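Local coordinates for dual specificity protein phosphatase 14 (Homo sapiens, PDB 2WGP) that removes phosphate from tyrosine, serine and threonine residues of proteins, inactivating the MAP kinases ERK, JNK and p38 and damping T-cell receptor signalling through TAB1, at residues V114-T119 against V151-Q156; N138-K141 against V146-P149; L87-V92 against I158-Q163; A83-Y88 against A118-A123; Y124-K127 against C132-E135. All coordinates share one frame; numbering follows the deposited sequence.

Contact 1: V114-T119 against V151-Q156; sequences VSRSAT and VGFWRQ. With PO4 (phosphate ion), chain C.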
# COMPACT_ATOMS: atom_id res chain seq x y z
N VAL A 114 0.64 12.21 25.22
CA VAL A 114 1.84 12.08 24.40
C VAL A 114 1.69 12.61 22.94
O VAL A 114 2.58 13.29 22.41
CB VAL A 114 2.30 10.58 24.40
CG1 VAL A 114 3.34 10.29 23.34
CG2 VAL A 114 2.83 10.18 25.76
N SER A 115 0.57 12.27 22.29
CA SER A 115 0.43 12.44 20.85
C SER A 115 -0.77 13.34 20.45
O SER A 115 -0.56 14.46 19.97
CB SER A 115 0.36 11.07 20.16
OG SER A 115 0.16 11.19 18.76
N ARG A 116 -1.99 12.89 20.69
CA ARG A 116 -3.17 13.65 20.25
C ARG A 116 -3.23 15.06 20.86
O ARG A 116 -3.35 16.05 20.13
CB ARG A 116 -4.49 12.89 20.52
CG ARG A 116 -4.77 11.74 19.55
CD ARG A 116 -5.92 10.88 20.03
NE ARG A 116 -5.54 10.09 21.20
CZ ARG A 116 -6.28 9.11 21.73
NH1 ARG A 116 -7.48 8.81 21.25
NH2 ARG A 116 -5.84 8.49 22.80
N SER A 117 -3.18 15.16 22.19
CA SER A 117 -3.26 16.47 22.86
C SER A 117 -2.08 17.38 22.53
O SER A 117 -2.27 18.58 22.26
CB SER A 117 -3.47 16.33 24.37
OG SER A 117 -2.39 15.69 25.02
N ALA A 118 -0.88 16.82 22.53
CA ALA A 118 0.34 17.59 22.20
C ALA A 118 0.22 18.17 20.81
O ALA A 118 0.64 19.31 20.58
CB ALA A 118 1.59 16.67 22.26
N THR A 119 -0.34 17.40 19.88
CA THR A 119 -0.43 17.84 18.47
C THR A 119 -1.34 19.08 18.37
O THR A 119 -1.01 20.06 17.70
CB THR A 119 -0.94 16.73 17.54
OG1 THR A 119 -0.01 15.61 17.59
CG2 THR A 119 -1.11 17.27 16.10
N VAL A 151 3.80 9.88 13.48
CA VAL A 151 4.38 10.47 12.25
C VAL A 151 3.35 11.10 11.30
O VAL A 151 3.69 12.07 10.60
CB VAL A 151 5.29 9.49 11.49
CG1 VAL A 151 6.54 9.19 12.38
CG2 VAL A 151 4.52 8.23 11.07
N GLY A 152 2.12 10.57 11.28
CA GLY A 152 1.04 11.16 10.48
C GLY A 152 0.62 12.53 10.99
O GLY A 152 0.41 13.49 10.21
N PHE A 153 0.54 12.64 12.31
CA PHE A 153 0.28 13.91 12.95
C PHE A 153 1.37 14.94 12.58
O PHE A 153 1.06 16.10 12.33
CB PHE A 153 0.15 13.76 14.48
CG PHE A 153 -1.08 12.99 14.95
CD1 PHE A 153 -1.27 12.76 16.31
CD2 PHE A 153 -2.06 12.54 14.07
CE1 PHE A 153 -2.39 12.09 16.78
CE2 PHE A 153 -3.19 11.85 14.54
CZ PHE A 153 -3.35 11.63 15.90
N TRP A 154 2.63 14.52 12.59
CA TRP A 154 3.73 15.35 12.09
C TRP A 154 3.54 15.84 10.65
O TRP A 154 3.71 17.02 10.40
CB TRP A 154 5.09 14.65 12.27
CG TRP A 154 5.66 14.91 13.62
CD1 TRP A 154 5.73 14.05 14.66
CD2 TRP A 154 6.22 16.15 14.08
NE1 TRP A 154 6.31 14.65 15.74
CE2 TRP A 154 6.61 15.95 15.42
CE3 TRP A 154 6.42 17.41 13.49
CZ2 TRP A 154 7.21 16.96 16.19
CZ3 TRP A 154 7.03 18.41 14.26
CH2 TRP A 154 7.42 18.17 15.58
N ARG A 155 3.21 14.94 9.72
CA ARG A 155 2.88 15.34 8.33
C ARG A 155 1.81 16.44 8.32
O ARG A 155 1.93 17.44 7.62
CB ARG A 155 2.40 14.16 7.48
CG ARG A 155 3.47 13.13 7.19
CD ARG A 155 3.03 12.14 6.10
NE ARG A 155 1.94 11.24 6.51
CZ ARG A 155 2.06 10.08 7.16
NH1 ARG A 155 3.26 9.61 7.53
NH2 ARG A 155 0.97 9.37 7.44
N GLN A 156 0.80 16.28 9.17
CA GLN A 156 -0.31 17.21 9.19
C GLN A 156 0.09 18.54 9.80
O GLN A 156 -0.29 19.60 9.29
CB GLN A 156 -1.51 16.58 9.92
CG GLN A 156 -2.09 15.36 9.19
CD GLN A 156 -3.26 14.72 9.91
OE1 GLN A 156 -4.25 15.40 10.23
NE2 GLN A 156 -3.20 13.39 10.13
P PO4 C . -2.25 9.58 22.96
O1 PO4 C . -2.80 10.27 21.75
O2 PO4 C . -3.24 9.07 23.97
O3 PO4 C . -1.36 10.56 23.73
O4 PO4 C . -1.34 8.42 22.55

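Contact 2: N138-K141 against V146-P149; sequences NWVK and VIRP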
# COMPACT_ATOMS: atom_id res chain seq x y z
N ASN A 138 9.36 22.47 20.66
CA ASN A 138 10.31 22.67 21.76
C ASN A 138 9.63 23.26 22.99
O ASN A 138 9.94 22.85 24.11
CB ASN A 138 11.46 23.58 21.34
CG ASN A 138 12.36 22.97 20.28
OD1 ASN A 138 12.45 21.75 20.13
ND2 ASN A 138 13.02 23.83 19.54
N TRP A 139 8.69 24.18 22.78
CA TRP A 139 7.88 24.78 23.85
C TRP A 139 7.14 23.69 24.67
O TRP A 139 7.31 23.57 25.90
CB TRP A 139 6.88 25.75 23.20
CG TRP A 139 6.02 26.60 24.08
CD1 TRP A 139 5.48 26.27 25.29
CD2 TRP A 139 5.51 27.89 23.76
NE1 TRP A 139 4.73 27.29 25.76
CE2 TRP A 139 4.74 28.32 24.86
CE3 TRP A 139 5.69 28.77 22.68
CZ2 TRP A 139 4.11 29.56 24.90
CZ3 TRP A 139 5.07 30.01 22.72
CH2 TRP A 139 4.29 30.39 23.82
N VAL A 140 6.35 22.89 23.99
CA VAL A 140 5.59 21.83 24.66
C VAL A 140 6.52 20.76 25.26
O VAL A 140 6.32 20.32 26.38
CB VAL A 140 4.58 21.16 23.73
CG1 VAL A 140 3.77 20.10 24.51
CG2 VAL A 140 3.64 22.20 23.10
N LYS A 141 7.53 20.38 24.51
CA LYS A 141 8.53 19.39 24.95
C LYS A 141 9.30 19.87 26.21
O LYS A 141 9.63 19.06 27.07
CB LYS A 141 9.44 19.04 23.75
CG LYS A 141 10.48 17.94 23.94
CD LYS A 141 9.98 16.56 23.61
CE LYS A 141 11.16 15.59 23.50
NZ LYS A 141 10.85 14.24 23.97
N VAL A 146 7.77 13.91 27.60
CA VAL A 146 7.31 12.65 27.03
C VAL A 146 6.52 12.79 25.73
O VAL A 146 6.23 11.77 25.10
CB VAL A 146 6.46 11.81 28.04
CG1 VAL A 146 7.27 11.49 29.31
CG2 VAL A 146 5.14 12.50 28.35
N ILE A 147 6.22 14.02 25.28
CA ILE A 147 5.43 14.17 24.05
C ILE A 147 6.13 13.56 22.84
O ILE A 147 7.37 13.55 22.73
CB ILE A 147 4.92 15.62 23.74
CG1 ILE A 147 6.04 16.61 23.33
CG2 ILE A 147 4.07 16.13 24.91
CD1 ILE A 147 5.58 17.62 22.26
N ARG A 148 5.30 13.01 21.97
CA ARG A 148 5.75 12.25 20.80
C ARG A 148 4.58 12.06 19.81
O ARG A 148 4.03 10.98 19.68
CB ARG A 148 6.31 10.90 21.24
CG ARG A 148 7.09 10.18 20.18
CD ARG A 148 8.53 10.51 20.21
NE ARG A 148 9.29 9.71 19.27
CZ ARG A 148 10.59 9.84 19.04
NH1 ARG A 148 11.28 10.78 19.64
NH2 ARG A 148 11.20 9.01 18.19
N PRO A 149 4.19 13.14 19.11
CA PRO A 149 3.14 13.01 18.11
C PRO A 149 3.49 11.92 17.11
O PRO A 149 4.68 11.70 16.80
CB PRO A 149 3.14 14.37 17.44
CG PRO A 149 3.58 15.31 18.53
CD PRO A 149 4.65 14.53 19.24
O HOH W 1 10.18 13.37 21.35

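Contact 3: L87-V92 against I158-Q163; sequences LYFDTV and IDYERQ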
# COMPACT_ATOMS: atom_id res chain seq x y z
N LEU A 87 -8.06 18.41 10.87
CA LEU A 87 -9.39 18.96 10.69
C LEU A 87 -9.87 19.67 11.96
O LEU A 87 -10.87 20.38 11.94
CB LEU A 87 -10.39 17.86 10.28
CG LEU A 87 -10.27 17.21 8.89
CD1 LEU A 87 -11.29 16.07 8.66
CD2 LEU A 87 -10.41 18.25 7.77
N TYR A 88 -9.18 19.44 13.07
CA TYR A 88 -9.49 20.08 14.35
C TYR A 88 -8.49 21.18 14.74
O TYR A 88 -8.62 21.79 15.80
CB TYR A 88 -9.58 19.04 15.45
CG TYR A 88 -10.74 18.06 15.27
CD1 TYR A 88 -12.02 18.38 15.73
CD2 TYR A 88 -10.56 16.84 14.65
CE1 TYR A 88 -13.09 17.50 15.59
CE2 TYR A 88 -11.64 15.94 14.51
CZ TYR A 88 -12.90 16.29 14.98
OH TYR A 88 -13.98 15.42 14.84
N PHE A 89 -7.48 21.43 13.90
CA PHE A 89 -6.44 22.40 14.26
C PHE A 89 -7.05 23.78 14.51
O PHE A 89 -6.87 24.33 15.61
CB PHE A 89 -5.34 22.48 13.19
CG PHE A 89 -4.36 21.30 13.18
CD1 PHE A 89 -3.45 21.18 12.12
CD2 PHE A 89 -4.32 20.32 14.20
CE1 PHE A 89 -2.54 20.12 12.09
CE2 PHE A 89 -3.40 19.28 14.14
CZ PHE A 89 -2.52 19.19 13.10
N ASP A 90 -7.80 24.30 13.54
CA ASP A 90 -8.41 25.64 13.66
C ASP A 90 -9.51 25.65 14.72
O ASP A 90 -9.54 26.54 15.56
CB ASP A 90 -8.99 26.13 12.31
CG ASP A 90 -7.90 26.60 11.35
OD1 ASP A 90 -8.00 26.30 10.13
OD2 ASP A 90 -6.95 27.27 11.80
N THR A 91 -10.37 24.64 14.72
CA THR A 91 -11.51 24.67 15.64
C THR A 91 -11.07 24.57 17.11
O THR A 91 -11.59 25.32 17.97
CB THR A 91 -12.60 23.64 15.26
OG1 THR A 91 -12.06 22.33 15.32
CG2 THR A 91 -13.12 23.91 13.81
N VAL A 92 -10.09 23.72 17.41
CA VAL A 92 -9.61 23.58 18.80
C VAL A 92 -8.77 24.81 19.18
O VAL A 92 -8.91 25.32 20.29
CB VAL A 92 -8.84 22.23 19.07
CG1 VAL A 92 -8.16 22.22 20.44
CG2 VAL A 92 -9.81 21.03 18.96
N ILE A 158 3.11 19.81 9.72
CA ILE A 158 4.02 20.43 8.74
C ILE A 158 3.23 21.14 7.65
O ILE A 158 3.57 22.26 7.27
CB ILE A 158 5.00 19.41 8.11
CG1 ILE A 158 6.08 19.00 9.12
CG2 ILE A 158 5.67 20.02 6.84
CD1 ILE A 158 6.86 17.67 8.79
N ASP A 159 2.16 20.50 7.16
CA ASP A 159 1.25 21.14 6.21
C ASP A 159 0.63 22.40 6.81
O ASP A 159 0.60 23.43 6.15
CB ASP A 159 0.16 20.17 5.71
CG ASP A 159 -0.61 20.73 4.51
OD1 ASP A 159 -1.48 21.60 4.72
OD2 ASP A 159 -0.33 20.34 3.36
N TYR A 160 0.14 22.31 8.04
CA TYR A 160 -0.50 23.45 8.73
C TYR A 160 0.49 24.60 8.94
O TYR A 160 0.15 25.76 8.71
CB TYR A 160 -1.07 23.00 10.06
CG TYR A 160 -1.96 24.00 10.77
CD1 TYR A 160 -3.11 24.52 10.14
CD2 TYR A 160 -1.70 24.37 12.09
CE1 TYR A 160 -3.95 25.39 10.81
CE2 TYR A 160 -2.52 25.26 12.76
CZ TYR A 160 -3.65 25.76 12.11
OH TYR A 160 -4.46 26.60 12.80
N GLU A 161 1.72 24.26 9.34
CA GLU A 161 2.78 25.26 9.44
C GLU A 161 3.00 25.99 8.12
O GLU A 161 3.11 27.22 8.08
CB GLU A 161 4.10 24.64 9.88
CG GLU A 161 5.19 25.74 10.15
CD GLU A 161 6.59 25.22 10.36
OE1 GLU A 161 6.90 24.09 9.92
OE2 GLU A 161 7.40 25.96 10.99
N ARG A 162 3.04 25.23 7.02
CA ARG A 162 3.23 25.81 5.69
C ARG A 162 2.06 26.73 5.32
O ARG A 162 2.27 27.79 4.71
CB ARG A 162 3.41 24.72 4.61
CG ARG A 162 4.72 23.92 4.67
CD ARG A 162 4.65 22.66 3.73
NE ARG A 162 4.72 23.07 2.32
CZ ARG A 162 3.96 22.60 1.31
NH1 ARG A 162 3.02 21.68 1.51
NH2 ARG A 162 4.16 23.07 0.10
N GLN A 163 0.83 26.33 5.68
CA GLN A 163 -0.35 27.17 5.46
C GLN A 163 -0.23 28.50 6.24
O GLN A 163 -0.56 29.58 5.74
CB GLN A 163 -1.63 26.45 5.92
CG GLN A 163 -2.03 25.20 5.15
CD GLN A 163 -3.23 24.50 5.80
OE1 GLN A 163 -4.25 25.14 6.05
NE2 GLN A 163 -3.09 23.20 6.14
O HOH W 2 -6.30 26.53 8.16

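Contact 4: A83-Y88 against A118-A123; sequences APIGLY and ATLCIA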
# COMPACT_ATOMS: atom_id res chain seq x y z
N ALA A 83 -5.48 9.24 11.25
CA ALA A 83 -6.55 10.02 11.87
C ALA A 83 -6.36 11.46 11.42
O ALA A 83 -5.25 12.03 11.58
CB ALA A 83 -6.50 9.93 13.39
N PRO A 84 -7.43 12.07 10.87
CA PRO A 84 -7.33 13.43 10.30
C PRO A 84 -7.45 14.52 11.36
O PRO A 84 -8.35 15.38 11.31
CB PRO A 84 -8.52 13.47 9.32
CG PRO A 84 -9.54 12.65 10.00
CD PRO A 84 -8.79 11.52 10.68
N ILE A 85 -6.51 14.48 12.31
CA ILE A 85 -6.45 15.42 13.42
C ILE A 85 -6.38 16.90 12.97
O ILE A 85 -6.92 17.80 13.64
CB ILE A 85 -5.28 15.07 14.37
CG1 ILE A 85 -5.34 15.89 15.66
CG2 ILE A 85 -3.92 15.32 13.68
CD1 ILE A 85 -4.49 15.29 16.79
N GLY A 86 -5.75 17.14 11.84
CA GLY A 86 -5.66 18.46 11.26
C GLY A 86 -6.99 19.18 11.04
O GLY A 86 -7.03 20.41 11.01
N LEU A 87 -8.06 18.41 10.87
CA LEU A 87 -9.39 18.96 10.69
C LEU A 87 -9.87 19.67 11.96
O LEU A 87 -10.87 20.38 11.94
CB LEU A 87 -10.39 17.86 10.28
CG LEU A 87 -10.27 17.21 8.89
CD1 LEU A 87 -11.29 16.07 8.66
CD2 LEU A 87 -10.41 18.25 7.77
N TYR A 88 -9.18 19.44 13.07
CA TYR A 88 -9.49 20.08 14.35
C TYR A 88 -8.49 21.18 14.74
O TYR A 88 -8.62 21.79 15.80
CB TYR A 88 -9.58 19.04 15.45
CG TYR A 88 -10.74 18.06 15.27
CD1 TYR A 88 -12.02 18.38 15.73
CD2 TYR A 88 -10.56 16.84 14.65
CE1 TYR A 88 -13.09 17.50 15.59
CE2 TYR A 88 -11.64 15.94 14.51
CZ TYR A 88 -12.90 16.29 14.98
OH TYR A 88 -13.98 15.42 14.84
N ALA A 118 -0.88 16.82 22.53
CA ALA A 118 0.34 17.59 22.20
C ALA A 118 0.22 18.17 20.81
O ALA A 118 0.64 19.31 20.58
CB ALA A 118 1.59 16.67 22.26
N THR A 119 -0.34 17.40 19.88
CA THR A 119 -0.43 17.84 18.47
C THR A 119 -1.34 19.08 18.37
O THR A 119 -1.01 20.06 17.70
CB THR A 119 -0.94 16.73 17.54
OG1 THR A 119 -0.01 15.61 17.59
CG2 THR A 119 -1.11 17.27 16.10
N LEU A 120 -2.48 19.01 19.05
CA LEU A 120 -3.42 20.12 19.07
C LEU A 120 -2.86 21.36 19.76
O LEU A 120 -3.09 22.49 19.29
CB LEU A 120 -4.73 19.67 19.73
CG LEU A 120 -5.53 18.60 18.97
CD1 LEU A 120 -6.65 18.08 19.86
CD2 LEU A 120 -6.05 19.14 17.60
N CYS A 121 -2.12 21.17 20.86
CA CYS A 121 -1.43 22.28 21.54
C CYS A 121 -0.38 22.93 20.64
O CYS A 121 -0.29 24.16 20.59
CB CYS A 121 -0.82 21.84 22.87
SG CYS A 121 -2.00 21.40 24.10
N ILE A 122 0.40 22.11 19.92
CA ILE A 122 1.40 22.64 18.99
C ILE A 122 0.74 23.48 17.89
O ILE A 122 1.24 24.57 17.54
CB ILE A 122 2.28 21.50 18.36
CG1 ILE A 122 3.21 20.89 19.42
CG2 ILE A 122 3.10 22.03 17.20
CD1 ILE A 122 3.82 19.49 19.03
N ALA A 123 -0.40 23.01 17.38
CA ALA A 123 -1.11 23.74 16.34
C ALA A 123 -1.60 25.10 16.88
O ALA A 123 -1.46 26.13 16.21
CB ALA A 123 -2.29 22.90 15.80

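Contact 5: Y124-K127 against C132-E135; sequences YLMK and CLLE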
# COMPACT_ATOMS: atom_id res chain seq x y z
N TYR A 124 -2.14 25.10 18.10
CA TYR A 124 -2.58 26.33 18.78
C TYR A 124 -1.45 27.36 18.96
O TYR A 124 -1.62 28.54 18.65
CB TYR A 124 -3.21 26.00 20.16
CG TYR A 124 -3.38 27.21 21.03
CD1 TYR A 124 -4.44 28.11 20.81
CD2 TYR A 124 -2.46 27.51 22.04
CE1 TYR A 124 -4.59 29.24 21.58
CE2 TYR A 124 -2.58 28.66 22.81
CZ TYR A 124 -3.65 29.52 22.58
OH TYR A 124 -3.79 30.64 23.36
N LEU A 125 -0.31 26.90 19.44
CA LEU A 125 0.87 27.76 19.62
C LEU A 125 1.33 28.42 18.31
O LEU A 125 1.65 29.60 18.30
CB LEU A 125 2.03 26.97 20.23
CG LEU A 125 1.92 26.54 21.70
CD1 LEU A 125 3.18 25.72 22.09
CD2 LEU A 125 1.72 27.73 22.65
N MET A 126 1.32 27.68 17.21
CA MET A 126 1.64 28.25 15.91
C MET A 126 0.63 29.32 15.49
O MET A 126 1.03 30.41 15.04
CB MET A 126 1.72 27.18 14.83
CG MET A 126 2.96 26.27 14.93
SD MET A 126 3.23 25.34 13.43
CE MET A 126 1.90 24.11 13.54
N LYS A 127 -0.66 29.01 15.63
CA LYS A 127 -1.70 29.91 15.16
C LYS A 127 -1.83 31.17 16.01
O LYS A 127 -1.98 32.26 15.45
CB LYS A 127 -3.05 29.21 15.08
CG LYS A 127 -4.14 30.10 14.40
CD LYS A 127 -5.47 29.40 14.29
CE LYS A 127 -6.48 30.33 13.59
NZ LYS A 127 -7.68 29.59 13.15
N CYS A 132 7.03 29.19 15.01
CA CYS A 132 7.13 28.15 14.01
C CYS A 132 6.98 26.77 14.67
O CYS A 132 6.98 26.62 15.91
CB CYS A 132 8.47 28.25 13.26
SG CYS A 132 9.93 27.81 14.22
N LEU A 133 6.84 25.76 13.83
CA LEU A 133 6.59 24.40 14.29
C LEU A 133 7.73 23.86 15.19
O LEU A 133 7.46 23.23 16.21
CB LEU A 133 6.40 23.46 13.10
CG LEU A 133 6.18 21.99 13.37
CD1 LEU A 133 5.03 21.78 14.38
CD2 LEU A 133 5.88 21.29 12.03
N LEU A 134 8.98 24.13 14.83
CA LEU A 134 10.10 23.67 15.65
C LEU A 134 10.03 24.31 17.05
O LEU A 134 10.17 23.62 18.07
CB LEU A 134 11.44 23.97 14.98
CG LEU A 134 12.69 23.57 15.74
CD1 LEU A 134 12.70 22.07 16.12
CD2 LEU A 134 13.98 23.98 14.96
N GLU A 135 9.78 25.62 17.10
CA GLU A 135 9.67 26.33 18.38
C GLU A 135 8.48 25.83 19.21
O GLU A 135 8.59 25.69 20.42
CB GLU A 135 9.51 27.84 18.20
CG GLU A 135 10.65 28.61 17.59
CD GLU A 135 10.30 30.13 17.38
OE1 GLU A 135 9.55 30.53 16.41
OE2 GLU A 135 10.79 30.94 18.21

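Contact 1: V114-T119 against V151-Q156
The end of the phosphate-binding loop (P-loop) that follows the phosphocysteine nucleophile C110, the C-x5-R signature of protein tyrosine phosphatases, here meets F153 of helix 151-165 through S115, R116 and T119. A phosphate ion, probably from the crystallisation liquor, occupies the loop. Backbone V114 N and S115 N both donate to PO4 O3, each at 3.0 Å. R116 gives three bonds: its backbone N and its NE both donate to PO4 O1, NE at 2.8 Å, and NH2 reaches PO4 O2 in the guanidinium plane almost straight (N-H...O 174°). The R116 chain bends at chi3 (-71°), which turns the guanidinium back to the ion, while NH1 is taken up by E61 in a salt bridge and by L77 O; together these bonds probably hold the guanidinium plane. The aliphatic part of R116 packs on F153: CG sits 3.7 Å from F153 CE1, at the ring edge. F153 CD1 also lies 3.2 Å from S115 OG and 3.4 Å from T119 OG1, both oblique to the ring. Both hydroxyls have polar partners elsewhere. S115 OG is hydrogen-bonded to D79 and to N150 N, and T119 OG1 donates to S115 O at 2.7 Å, from the face of that carbonyl opposite to the one used by T119 N. F153 is thus a second-shell residue against the arginine that grips the phosphate. Beyond the contact, I85 covers F153, P149 packs on T119, and L35 of strand 33-36 lies against S117 and A118, placing the start of helix 116-129 between sheet and helix 151-165.

Contact 2: N138-K141 against V146-P149
I147 meets V140 and K141 where the loop after helix 133-143 folds back along that helix. V146 begins the segment with its CB turned away from the helix; K74 of a neighbouring subunit packs on it. I147 supplies the apolar contact. With CG1 set between the backbone N and the carbonyl carbon (chi1 70°), its CD1 comes to 3.8 Å from V140 CG1, the two side chains crossing at about a right angle. Its CG1 also touches the K141 chain, 4.0 Å from CD. With I147 cut back to alanine, V140 CG1 and K141 CD would probably lose this neighbour and a gap would open between loop and helix. A water lies 3.1 Å from I147 O and accepts from K141 NZ at 2.8 Å. R148 leaves the backbone away from the helix, but its NH1 meets the same water in the guanidinium plane at 3.3 Å, while E187 takes NH1 in a salt bridge. P149 carries the chain on toward T119 of helix 116-129. The chemistry is therefore divided: aliphatic packing, and beside it a water shared by K141 NZ and R148 NH1, 5.6 Å apart. K141 NZ also bonds to P145 O, and the E187 carboxylate probably offsets part of the like charge.

Contact 3: L87-V92 against I158-Q163
The segments approach most closely at F89 and Y160, whose CA atoms are 8.2 Å apart, a separation filled by the two aromatic rings. The contact is helix packing within the phosphatase catalytic domain: the first turn of helix 89-101 lies beside the later part of helix 151-165, and helix 116-129 adjoins both, A123 touching F89 and K127 touching Y160. Y160 has CG anti to its backbone nitrogen, which sends the ring across to the other helix. F89 slides past it in the opposite direction. Its CB stands over the Y160 ring in a CH-pi contact, 3.9 Å from the centroid and 13° off the normal, whereas CD1 rests over the same ring nearer the rim, 3.5 Å from Y160 CG. The rings meet obliquely, their planes inclined at 52° and their centroids 5.0 Å apart. Polar contacts lie at the far end of the tyrosine. D90 OD2 forms a salt bridge with K127, and K127 NZ and Y160 OH both reach this oxygen; the lysine probably favours the charged carboxylate. A water donates to D90 OD1 at 2.6 Å and, more distantly, to Q163 OE1, while Q163 NE2 donates to D159 OD1 one turn back. Y160 OH itself donates to D90 OD2 at 2.8 Å, meeting that oxygen from above the carboxylate plane, 47° out of it.

Contact 4: A83-Y88 against A118-A123
I85 O accepts from Y88 N at 2.8 Å, a bond that closes the short 3-10 turn 85-88 and sets I85 and Y88 against T119 and L120 of helix 116-129. The turn is held from another side by Q156, whose OE1 accepts from G86 N and whose NE2 donates to A83 O; P84 between them is the centre of an inverse gamma turn. Contact with the helix itself is apolar. I85 extends with CG1 anti to the backbone nitrogen (chi1 -170°) and chi2 also extended, a straight reach that carries CD1 to 3.9 Å from T119 CB and 4.0 Å from T119 CG2. One carbon back, I85 CG1 lies 3.9 Å from L120 CD2, so the isoleucine crosses both helix residues obliquely. L120 CD2 also approaches the base of the tyrosine, 4.1 Å from Y88 CB, while the ring of Y88 leads away to V75 and P76. T119 offers only carbon here, since its hydroxyl is engaged with S115 O. Shortening I85 to alanine would take away CG1, CG2 and CD1 and is likely to leave T119 CG2, L120 CD2 and F153 facing a gap. F89 touches T119 and L120, continuing the apolar layer. The arrangement belongs to the phosphatase catalytic domain: the loop that leads from strand 71-74 to helix 89-101 is packed on the helix that follows the P-loop, with the L120 side chain about 7 Å from that of the nucleophile C110.

Contact 5: Y124-K127 against C132-E135
M126 lies against the start of helix 133-143, where C132 and E135 form a capping box; the contact joins this helix to the preceding helix 116-129 across the short loop between the two. M126 leaves its backbone with CG anti to the carbonyl carbon and runs extended through chi2, so that the sulfur arrives beside the first turn: SD is 3.6 Å from L133 CA and 3.7 Å from L133 CB. The chain then bends at chi3 (-74°), which carries CE along the leucine to 4.0 Å from L133 CD1. L133 itself points away overall, and its CA, CB and the CD1 methyl do the touching as the two side chains cross obliquely. Earlier along the methionine, CG lies 4.1 Å from C132 C, so thioether and methylene together cover the peptide entering the helix. That peptide's L133 N is bonded to E161 of helix 151-165, and E161 packs on M126 as well, which closes the contact from a third helix. In the cap, E135 folds back toward C132, while C132 SG, turned off from M126, accepts weakly from E135 N, 3.6 Å away. The reciprocal bond runs from C132 N to E135 OE1, 3.2 Å long with an N-H...O angle of 161°, and meets the carboxylate on its anti side, 25° out of plane.

How the contacts relate
Contacts 1 and 4 lie closest, their centres 6 Å apart; they share A118 and T119, and F153 CD2 packs 3.4 Å from I85 CG2. Contact 3, centred 7 Å from contact 4, extends this core away from the phosphate, with F89 CE2 at 3.6 Å from T119 CG2. T119 therefore takes part in one continuous layer from P-loop to helix 89-101. Contact 2 meets contact 1 through V114 O and R148 N, 2.8 Å apart. The side chains of R116 in contact 1 and I147 in contact 2 are about 4 and 8 Å from that of C110. Contact 5 joins contact 3 where Y160 OH packs 3.3 Å from K127 CD. Contacts 2 and 3 do not touch.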